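Local coordinates for T-lymphoma invasion and metastasis-inducing protein 1 (Homo sapiens, PDB 4K2P) that acts as a Rac guanine nucleotide exchange factor, and its PH and coiled-coil region probably binds phosphoinositides and Par-3, at residues T104-T107 with E108-N111. The protein carries 5 engineered substitutions. Sequence-based numbering, arbitrary orientation.
Sequences TSQT and ELEN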
ATOM      1  N   THR A 104      11.327   5.258  17.309  1.00 27.58           N
ATOM      2  CA  THR A 104      12.508   5.376  18.162  1.00 26.92           C
ATOM      3  C   THR A 104      13.513   4.247  18.004  1.00 27.06           C
ATOM      4  O   THR A 104      14.656   4.378  18.424  1.00 28.66           O
ATOM      5  CB  THR A 104      12.099   5.421  19.649  1.00 29.28           C
ATOM      6  OG1 THR A 104      11.136   4.388  19.900  1.00 29.86           O
ATOM      7  CG2 THR A 104      11.489   6.762  19.999  1.00 27.61           C
ATOM      8  N   SER A 105      13.087   3.133  17.418  1.00 27.94           N
ATOM      9  CA  SER A 105      13.955   1.970  17.272  1.00 30.48           C
ATOM     10  C   SER A 105      13.414   1.017  16.229  1.00 29.48           C
ATOM     11  O   SER A 105      12.286   1.158  15.767  1.00 27.13           O
ATOM     12  CB  SER A 105      14.111   1.231  18.608  1.00 35.16           C
ATOM     13  OG  SER A 105      12.886   0.646  19.013  1.00 34.64           O
ATOM     14  N   GLN A 106      14.224   0.038  15.859  1.00 29.67           N
ATOM     15  CA  GLN A 106      13.814  -0.959  14.883  1.00 29.33           C
ATOM     16  C   GLN A 106      12.674  -1.805  15.445  1.00 28.00           C
ATOM     17  O   GLN A 106      11.743  -2.172  14.725  1.00 26.42           O
ATOM     18  CB  GLN A 106      15.007  -1.842  14.495  1.00 35.64           C
ATOM     19  CG  GLN A 106      14.677  -2.923  13.476  1.00 38.77           C
ATOM     20  CD  GLN A 106      14.070  -2.362  12.206  1.00 37.90           C
ATOM     21  OE1 GLN A 106      14.349  -1.229  11.813  1.00 36.18           O
ATOM     22  NE2 GLN A 106      13.223  -3.151  11.564  1.00 39.54           N
ATOM     23  N   THR A 107      12.740  -2.100  16.735  1.00 29.61           N
ATOM     24  CA  THR A 107      11.735  -2.941  17.373  1.00 31.97           C
ATOM     25  C   THR A 107      10.373  -2.253  17.331  1.00 27.96           C
ATOM     26  O   THR A 107       9.373  -2.865  16.968  1.00 26.52           O
ATOM     27  CB  THR A 107      12.121  -3.266  18.829  1.00 39.79           C
ATOM     28  OG1 THR A 107      13.234  -4.165  18.833  1.00 43.91           O
ATOM     29  CG2 THR A 107      10.960  -3.917  19.580  1.00 43.19           C
ATOM     30  N   GLU A 108      10.345  -0.968  17.663  1.00 27.06           N
ATOM     31  CA  GLU A 108       9.094  -0.230  17.686  1.00 26.35           C
ATOM     32  C   GLU A 108       8.541  -0.039  16.286  1.00 25.00           C
ATOM     33  O   GLU A 108       7.327  -0.060  16.078  1.00 21.98           O
ATOM     34  CB  GLU A 108       9.290   1.120  18.364  1.00 30.38           C
ATOM     35  CG  GLU A 108       8.000   1.815  18.721  1.00 34.33           C
ATOM     36  CD  GLU A 108       7.181   1.067  19.774  1.00 39.70           C
ATOM     37  OE1 GLU A 108       7.644   0.038  20.319  1.00 42.95           O
ATOM     38  OE2 GLU A 108       6.066   1.529  20.067  1.00 39.95           O
ATOM     39  N   LEU A 109       9.433   0.132  15.319  1.00 23.82           N
ATOM     40  CA  LEU A 109       9.020   0.255  13.932  1.00 22.40           C
ATOM     41  C   LEU A 109       8.297  -1.014  13.509  1.00 19.86           C
ATOM     42  O   LEU A 109       7.224  -0.956  12.924  1.00 19.98           O
ATOM     43  CB  LEU A 109      10.229   0.518  13.029  1.00 22.78           C
ATOM     44  CG  LEU A 109       9.977   0.616  11.520  1.00 23.02           C
ATOM     45  CD1 LEU A 109      11.017   1.525  10.898  1.00 23.95           C
ATOM     46  CD2 LEU A 109      10.023  -0.746  10.856  1.00 24.55           C
ATOM     47  N   GLU A 110       8.883  -2.159  13.828  1.00 22.75           N
ATOM     48  CA  GLU A 110       8.299  -3.441  13.467  1.00 27.47           C
ATOM     49  C   GLU A 110       6.963  -3.634  14.169  1.00 28.31           C
ATOM     50  O   GLU A 110       6.058  -4.245  13.624  1.00 31.24           O
ATOM     51  CB  GLU A 110       9.241  -4.592  13.828  1.00 32.28           C
ATOM     52  CG  GLU A 110      10.413  -4.778  12.878  1.00 37.20           C
ATOM     53  CD  GLU A 110      11.508  -5.664  13.464  1.00 45.51           C
ATOM     54  OE1 GLU A 110      11.344  -6.146  14.606  1.00 51.74           O
ATOM     55  OE2 GLU A 110      12.528  -5.886  12.778  1.00 46.28           O
ATOM     56  N   ASN A 111       6.837  -3.111  15.382  1.00 27.34           N
ATOM     57  CA  ASN A 111       5.586  -3.236  16.118  1.00 25.66           C
ATOM     58  C   ASN A 111       4.464  -2.424  15.478  1.00 24.17           C
ATOM     59  O   ASN A 111       3.313  -2.848  15.476  1.00 26.46           O
ATOM     60  CB  ASN A 111       5.777  -2.816  17.574  1.00 28.43           C
ATOM     61  CG  ASN A 111       6.489  -3.874  18.389  1.00 34.28           C
ATOM     62  OD1 ASN A 111       6.490  -5.054  18.031  1.00 37.87           O
ATOM     63  ND2 ASN A 111       7.096  -3.459  19.497  1.00 36.99           N
TER
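L109 N donates to S105 O at 3.1 Å just where helix 106-128 starts after S105, and two further i to i+4 bonds follow, from E110 N to Q106 O and from N111 N to T107 O. The motif is a helix N-cap. It starts the C-terminal helix of the PH domain, which follows strand 98-102. S105 is the cap residue. S105 OG accepts the backbone N-H of E108, with 3.3 Å from OG to E108 N, and the bond is nearly straight. The hydroxyl oxygen sits between the backbone N and the carbonyl carbon of S105 (chi1 67°), which places OG within bonding distance of the E108 amide. S105 OG also touches CB of E108, 3.7 Å away. With an alanine here, the amide of E108 would probably be left without this side-chain acceptor and the start of the helix weakened. The carboxylate of E108 has its partner outside this turn: OE2 forms a salt bridge with K10. L109 is buried and also packs on T103.

On the exposed side, Q106 and E110 pair one turn apart. NE2 of Q106 donates to OE2 of E110 at 3.1 Å. The N-H points almost straight at the oxygen (175°). The carboxylate oxygen lies in the amide plane of Q106, yet the amide comes from above the carboxylate plane, and the two planes are 80° apart. The glutamine chain bends at chi2, bringing NE2 to OE2 of E110. T107 and N111 lie side by side and point the same way. Their closest side-chain approach is CG2 of T107 to ND2 of N111, at 3.9 Å.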